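Local coordinates for protein Glucose/sorbosone dehydrogenases (Escherichia coli K12, PDB 2G8S) that is of undetermined function but belongs to the glucose/sorbosone dehydrogenase family of beta-propeller proteins and binds a calcium ion, at residues A238-N243 against V264-D269; L213-P218 against E223-Q228. All coordinates share one frame; numbering follows the deposited sequence. Where two conformers were deposited one is given.

Interaction 1 of 2, residues A238-N243 against V264-D269; sequences ATWGIN and VFYWKD. With EDO (1,2-ethanediol), chain N; EDO (1,2-ethanediol), chain E.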
loop_
_atom_site.group_PDB
_atom_site.type_symbol
_atom_site.label_atom_id
_atom_site.label_comp_id
_atom_site.label_asym_id
_atom_site.label_seq_id
_atom_site.Cartn_x
_atom_site.Cartn_y
_atom_site.Cartn_z
ATOM N N ALA A 238 -13.047 11.777 13.126
ATOM C CA ALA A 238 -12.945 12.828 12.112
ATOM C C ALA A 238 -12.982 12.152 10.753
ATOM O O ALA A 238 -12.273 11.168 10.527
ATOM C CB ALA A 238 -11.642 13.634 12.279
ATOM N N THR A 239 -13.818 12.668 9.855
ATOM C CA THR A 239 -13.874 12.147 8.494
ATOM C C THR A 239 -14.390 13.198 7.518
ATOM O O THR A 239 -15.237 14.026 7.876
ATOM C CB THR A 239 -14.730 10.861 8.402
ATOM O OG1 THR A 239 -14.702 10.349 7.063
ATOM C CG2 THR A 239 -16.162 11.147 8.807
ATOM N N TRP A 240 -13.866 13.154 6.292
ATOM C CA TRP A 240 -14.391 13.954 5.201
ATOM C C TRP A 240 -15.425 13.200 4.380
ATOM O O TRP A 240 -15.935 13.734 3.396
ATOM C CB TRP A 240 -13.253 14.444 4.307
ATOM C CG TRP A 240 -12.449 15.534 4.940
ATOM C CD1 TRP A 240 -11.206 15.422 5.515
ATOM C CD2 TRP A 240 -12.832 16.909 5.077
ATOM N NE1 TRP A 240 -10.792 16.648 5.993
ATOM C CE2 TRP A 240 -11.769 17.578 5.730
ATOM C CE3 TRP A 240 -13.963 17.646 4.683
ATOM C CZ2 TRP A 240 -11.810 18.947 6.014
ATOM C CZ3 TRP A 240 -14.007 19.010 4.962
ATOM C CH2 TRP A 240 -12.930 19.645 5.627
ATOM N N GLY A 241 -15.742 11.979 4.799
ATOM C CA GLY A 241 -16.755 11.178 4.131
ATOM C C GLY A 241 -18.012 11.034 4.964
ATOM O O GLY A 241 -18.110 11.567 6.079
ATOM N N ILE A 242 -18.980 10.311 4.409
ATOM C CA ILE A 242 -20.210 9.982 5.119
ATOM C C ILE A 242 -20.433 8.474 5.039
ATOM O O ILE A 242 -19.692 7.769 4.344
ATOM C CB ILE A 242 -21.433 10.761 4.550
ATOM C CG1 ILE A 242 -21.629 10.469 3.050
ATOM C CG2 ILE A 242 -21.299 12.257 4.858
ATOM C CD1 ILE A 242 -22.796 11.249 2.406
ATOM N N ASN A 243 -21.436 7.963 5.745
ATOM C CA ASN A 243 -21.748 6.545 5.616
ATOM C C ASN A 243 -22.382 6.294 4.247
ATOM O O ASN A 243 -22.862 7.230 3.607
ATOM C CB ASN A 243 -22.656 6.070 6.754
ATOM C CG ASN A 243 -22.446 4.608 7.094
ATOM O OD1 ASN A 243 -21.769 3.883 6.372
ATOM N ND2 ASN A 243 -23.032 4.169 8.203
ATOM N N VAL A 264 -3.361 16.066 3.913
ATOM C CA VAL A 264 -2.903 17.125 3.034
ATOM C C VAL A 264 -3.749 17.214 1.765
ATOM O O VAL A 264 -3.660 18.190 1.031
ATOM C CB VAL A 264 -1.397 17.013 2.695
ATOM C CG1 VAL A 264 -0.565 17.105 3.973
ATOM C CG2 VAL A 264 -1.083 15.723 1.929
ATOM N N PHE A 265 -4.557 16.187 1.510
ATOM C CA PHE A 265 -5.522 16.203 0.415
ATOM C C PHE A 265 -6.658 15.261 0.754
ATOM O O PHE A 265 -6.447 14.218 1.370
ATOM C CB PHE A 265 -4.856 15.759 -0.899
ATOM C CG PHE A 265 -5.579 16.222 -2.132
ATOM C CD1 PHE A 265 -5.264 17.451 -2.703
ATOM C CD2 PHE A 265 -6.590 15.450 -2.706
ATOM C CE1 PHE A 265 -5.941 17.904 -3.836
ATOM C CE2 PHE A 265 -7.276 15.898 -3.841
ATOM C CZ PHE A 265 -6.951 17.123 -4.406
ATOM N N TYR A 266 -7.870 15.633 0.365
ATOM C CA TYR A 266 -8.992 14.713 0.475
ATOM C C TYR A 266 -9.906 14.854 -0.731
ATOM O O TYR A 266 -9.902 15.891 -1.417
ATOM C CB TYR A 266 -9.773 14.894 1.791
ATOM C CG TYR A 266 -10.290 16.302 1.992
ATOM C CD1 TYR A 266 -11.547 16.687 1.515
ATOM C CD2 TYR A 266 -9.500 17.259 2.643
ATOM C CE1 TYR A 266 -12.004 17.997 1.689
ATOM C CE2 TYR A 266 -9.942 18.556 2.822
ATOM C CZ TYR A 266 -11.190 18.920 2.344
ATOM O OH TYR A 266 -11.606 20.214 2.526
ATOM N N TRP A 267 -10.659 13.790 -1.000
ATOM C CA TRP A 267 -11.658 13.796 -2.060
ATOM C C TRP A 267 -13.011 13.498 -1.444
ATOM O O TRP A 267 -13.211 12.415 -0.885
ATOM C CB TRP A 267 -11.380 12.696 -3.089
ATOM C CG TRP A 267 -10.132 12.824 -3.919
ATOM C CD1 TRP A 267 -10.045 13.303 -5.201
ATOM C CD2 TRP A 267 -8.810 12.392 -3.566
ATOM N NE1 TRP A 267 -8.750 13.221 -5.656
ATOM C CE2 TRP A 267 -7.970 12.660 -4.674
ATOM C CE3 TRP A 267 -8.252 11.799 -2.422
ATOM C CZ2 TRP A 267 -6.598 12.369 -4.663
ATOM C CZ3 TRP A 267 -6.880 11.511 -2.411
ATOM C CH2 TRP A 267 -6.076 11.792 -3.528
ATOM N N LYS A 268 -13.948 14.434 -1.540
ATOM C CA LYS A 268 -15.318 14.131 -1.134
ATOM C C LYS A 268 -16.030 13.156 -2.069
ATOM O O LYS A 268 -17.003 12.509 -1.676
ATOM C CB LYS A 268 -16.124 15.413 -0.951
ATOM C CG LYS A 268 -15.781 16.158 0.329
ATOM C CD LYS A 268 -16.772 17.268 0.517
ATOM C CE LYS A 268 -16.495 18.078 1.753
ATOM N NZ LYS A 268 -17.679 18.983 1.934
ATOM N N ASP A 269 -15.556 13.064 -3.305
ATOM C CA ASP A 269 -15.967 12.014 -4.233
ATOM C C ASP A 269 -14.794 11.055 -4.370
ATOM O O ASP A 269 -13.808 11.359 -5.050
ATOM C CB ASP A 269 -16.315 12.617 -5.595
ATOM C CG ASP A 269 -17.651 13.329 -5.590
ATOM O OD1 ASP A 269 -18.650 12.710 -5.163
ATOM O OD2 ASP A 269 -17.712 14.498 -6.024
HETATM C C1 EDO N . -19.492 12.656 0.571
HETATM O O1 EDO N . -19.884 13.618 -0.420
HETATM C C2 EDO N . -18.213 13.115 1.260
HETATM O O2 EDO N . -18.527 14.088 2.267
HETATM C C1 EDO E . -10.428 8.049 6.035
HETATM O O1 EDO E . -9.944 7.930 7.386
HETATM C C2 EDO E . -11.923 8.364 6.077
HETATM O O2 EDO E . -12.143 9.499 6.909
#
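The indole of Trp-240 lies flat on the phenol ring of Tyr-266 in a face-to-face stack. The indole five-membered ring and the phenol ring have centroids 3.6 Å apart and planes only 3° from parallel. The overlap runs the length of the phenol: CG of Trp-240 sits over CG and CD1 of Tyr-266, Trp-240 CE2 over Tyr-266 CE2 and CZ, and the tyrosine oxygen OH ends above the six-membered ring, 3.4 Å from Trp-240 CH2. Lys-268 adds an aliphatic contact, its extended chain bringing CE to 3.9 Å from CE3 of Trp-240.

The torsions set this up from both sides. Tyr-266 CG stands between its backbone N and carbonyl carbon (chi1 57°), while Trp-240 CG is anti to its own carbonyl carbon (chi1 -74°). Trp-240 NE1 donates to OE1 of Gln-262, a bond that helps set the turn of the indole. The backbone on which Trp-240 sits is bent by an ST turn: Thr-239 OG1 accepts from Gly-241 N at 3.0 Å and also shares a hydrogen bond with an ethanediol O2. A second ethanediol donates from O2 to Trp-240 O at 2.8 Å and reaches Lys-268 O by a weak bond; both ethanediols probably come from the crystallisation liquor.

The stack lies at the surface and pins the long loop after strand 222-225 to strand 265-267, an edge strand of a four-stranded antiparallel sheet of the propeller. Trp-240 also touches Glu-223 on the neighbouring strand 222-225, while Trp-267 packs on Ile-302 and Met-304 of strand 300-307 in the next sheet.

Interaction 2 of 2, residues L213-P218 against E223-Q228; sequences LNEHGP and EINIPQ. With CA (calcium ion), chain C; EDO (1,2-ethanediol), chain E.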
loop_
_atom_site.group_PDB
_atom_site.type_symbol
_atom_site.label_atom_id
_atom_site.label_comp_id
_atom_site.label_asym_id
_atom_site.label_seq_id
_atom_site.Cartn_x
_atom_site.Cartn_y
_atom_site.Cartn_z
ATOM N N LEU A 213 1.113 8.518 2.871
ATOM C CA LEU A 213 0.196 7.410 2.660
ATOM C C LEU A 213 -1.141 7.898 2.168
ATOM O O LEU A 213 -1.471 9.087 2.311
ATOM C CB LEU A 213 0.024 6.571 3.924
ATOM C CG LEU A 213 -0.680 7.052 5.181
ATOM C CD1 LEU A 213 -2.209 7.131 5.039
ATOM C CD2 LEU A 213 -0.340 6.078 6.310
ATOM N N ASN A 214 -1.907 6.978 1.595
ATOM C CA ASN A 214 -3.284 7.292 1.258
ATOM C C ASN A 214 -4.239 6.269 1.847
ATOM O O ASN A 214 -3.826 5.189 2.302
ATOM C CB ASN A 214 -3.483 7.495 -0.263
ATOM C CG ASN A 214 -3.418 6.200 -1.055
ATOM O OD1 ASN A 214 -3.905 5.151 -0.620
ATOM N ND2 ASN A 214 -2.862 6.283 -2.252
ATOM N N GLU A 215 -5.512 6.628 1.881
ATOM C CA GLU A 215 -6.509 5.733 2.460
ATOM C C GLU A 215 -7.881 5.918 1.852
ATOM O O GLU A 215 -8.233 7.019 1.400
ATOM C CB GLU A 215 -6.574 5.846 3.992
ATOM C CG GLU A 215 -6.835 7.214 4.540
ATOM C CD GLU A 215 -6.813 7.212 6.069
ATOM O OE1 GLU A 215 -7.734 6.609 6.657
ATOM O OE2 GLU A 215 -5.878 7.804 6.662
ATOM N N HIS A 216 -8.652 4.832 1.845
ATOM C CA HIS A 216 -10.038 4.890 1.412
ATOM C C HIS A 216 -10.922 5.465 2.498
ATOM O O HIS A 216 -10.870 5.034 3.654
ATOM C CB HIS A 216 -10.566 3.496 1.089
ATOM C CG HIS A 216 -9.995 2.909 -0.155
ATOM N ND1 HIS A 216 -10.282 1.627 -0.573
ATOM C CD2 HIS A 216 -9.135 3.419 -1.066
ATOM C CE1 HIS A 216 -9.633 1.379 -1.697
ATOM N NE2 HIS A 216 -8.931 2.452 -2.017
ATOM N N GLY A 217 -11.759 6.417 2.110
ATOM C CA GLY A 217 -12.867 6.848 2.948
ATOM C C GLY A 217 -14.058 5.936 2.697
ATOM O O GLY A 217 -13.991 5.050 1.838
ATOM N N PRO A 218 -15.139 6.127 3.470
ATOM C CA PRO A 218 -16.397 5.393 3.299
ATOM C C PRO A 218 -17.101 5.905 2.032
ATOM O O PRO A 218 -16.598 5.672 0.929
ATOM C CB PRO A 218 -17.154 5.698 4.595
ATOM C CG PRO A 218 -16.627 7.059 5.037
ATOM C CD PRO A 218 -15.174 7.066 4.610
ATOM N N GLU A 223 -8.143 10.076 1.443
ATOM C CA GLU A 223 -7.137 11.017 1.957
ATOM C C GLU A 223 -5.723 10.688 1.508
ATOM O O GLU A 223 -5.399 9.528 1.243
ATOM C CB GLU A 223 -7.121 10.993 3.491
ATOM C CG GLU A 223 -8.385 11.492 4.175
ATOM C CD GLU A 223 -8.250 11.493 5.695
ATOM O OE1 GLU A 223 -7.243 10.944 6.230
ATOM O OE2 GLU A 223 -9.153 12.054 6.364
ATOM N N ILE A 224 -4.896 11.726 1.447
ATOM C CA ILE A 224 -3.440 11.605 1.516
ATOM C C ILE A 224 -2.995 12.209 2.841
ATOM O O ILE A 224 -3.354 13.351 3.151
ATOM C CB ILE A 224 -2.718 12.371 0.388
ATOM C CG1 ILE A 224 -3.177 11.876 -0.983
ATOM C CG2 ILE A 224 -1.191 12.221 0.541
ATOM C CD1 ILE A 224 -2.634 12.709 -2.155
ATOM N N ASN A 225 -2.265 11.423 3.635
ATOM C CA ASN A 225 -1.679 11.901 4.880
ATOM C C ASN A 225 -0.154 11.844 4.849
ATOM O O ASN A 225 0.441 11.029 4.115
ATOM C CB ASN A 225 -2.188 11.055 6.052
ATOM C CG ASN A 225 -3.650 11.294 6.333
ATOM O OD1 ASN A 225 -4.023 12.396 6.706
ATOM N ND2 ASN A 225 -4.486 10.275 6.137
ATOM N N ILE A 226 0.462 12.706 5.659
ATOM C CA ILE A 226 1.911 12.664 5.918
ATOM C C ILE A 226 2.082 12.294 7.399
ATOM O O ILE A 226 2.141 13.164 8.273
ATOM C CB ILE A 226 2.632 14.001 5.591
ATOM C CG1 ILE A 226 2.292 14.473 4.168
ATOM C CG2 ILE A 226 4.141 13.856 5.808
ATOM C CD1 ILE A 226 2.834 15.864 3.844
ATOM N N PRO A 227 2.095 10.985 7.682
ATOM C CA PRO A 227 1.950 10.553 9.073
ATOM C C PRO A 227 3.163 10.861 9.946
ATOM O O PRO A 227 4.304 10.672 9.521
ATOM C CB PRO A 227 1.679 9.052 8.965
ATOM C CG PRO A 227 2.094 8.652 7.603
ATOM C CD PRO A 227 2.168 9.856 6.733
ATOM N N GLN A 228 2.885 11.334 11.155
ATOM C CA GLN A 228 3.946 11.693 12.081
ATOM C C GLN A 228 3.905 10.839 13.339
ATOM O O GLN A 228 2.874 10.265 13.684
ATOM C CB GLN A 228 3.874 13.182 12.415
ATOM C CG GLN A 228 4.268 14.068 11.234
ATOM C CD GLN A 228 4.028 15.546 11.479
ATOM O OE1 GLN A 228 3.044 15.942 12.106
ATOM N NE2 GLN A 228 4.922 16.378 10.957
HETATM CA CA CA C . -8.112 11.319 8.538
HETATM C C1 EDO E . -10.428 8.049 6.035
HETATM O O1 EDO E . -9.944 7.930 7.386
HETATM C C2 EDO E . -11.923 8.364 6.077
HETATM O O2 EDO E . -12.143 9.499 6.909
HETATM O O HOH W 1 -7.167 9.128 8.657
HETATM O O HOH W 2 -6.124 12.779 8.429
HETATM O O HOH W 3 -10.137 10.209 9.033
HETATM O O HOH W 4 -9.301 13.208 9.279
#
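Leu-213 and Asn-225 exchange backbone hydrogen bonds in a beta hairpin, two adjoining antiparallel strands of a propeller sheet. Leu-213 N donates to Asn-225 O at 2.9 Å, and Asn-225 N returns a bond to Leu-213 O. Glu-215 and Glu-223 form the next hydrogen-bonded pair; between the two pairs Asn-214 faces Ile-224 as a non-hydrogen-bonded pair, the CA-H of Ile-224 directed at Leu-213 O and that of Asn-214 at Glu-223 O.

Leu-213, Glu-215, Glu-223 and Asn-225 share one face of the sheet, where the calcium ion sits. From CB, which lies 3.9 Å from CG of Glu-215, the Glu-223 chain runs extended past CG (chi2 -177°) alongside Glu-215, pointing the same way. At CD it divides, and OE1 and OE2 both bind the calcium ion at 2.5 Å. Four waters and Tyr-233 O complete the site. OE1 is also met on its anti side by Asn-225 ND2 at 2.8 Å, nearly in the amide plane, a bond that helps hold the carboxylate's rotation. Glu-215 OE2 is 3.5 Å from Glu-223 OE1, two acceptors with their carboxylate planes 63° apart; the nearby calcium ion would probably ease their mutual repulsion.

Glu-215 acts from the second shell: OE2 accepts from water 1, a calcium ligand, while OE1 takes bonds from Arg-197 N and from O1 of an ethanediol. Farther along the same face, Leu-213 CD2 rests against Pro-227 CG at 3.8 Å. Another metal-bound water, water 2, donates to Asn-225 OD1 at 2.7 Å.

In the fold
From the N terminus, the chain reaches interaction 2 first: strand 210-216 turns back into strand 222-225, closing a hairpin with a short connection. Only then does it make the long excursion that supplies Tyr-233 to the calcium site and residues 238-243 to interaction 1, which closes when strand 265-267 is laid down. The two loops thus follow in series, neither enclosing nor crossing the other. They meet in the sheet, where Ile-224 makes probable backbone hydrogen bonds with Val-264 and Phe-265 in a classic beta bulge. With Pro-218 against Ile-242 O and Val-264 on Ile-226, these tie hairpin, excursion and edge strand together; one ethanediol merely bridges Thr-239 and Glu-215 in the crystal.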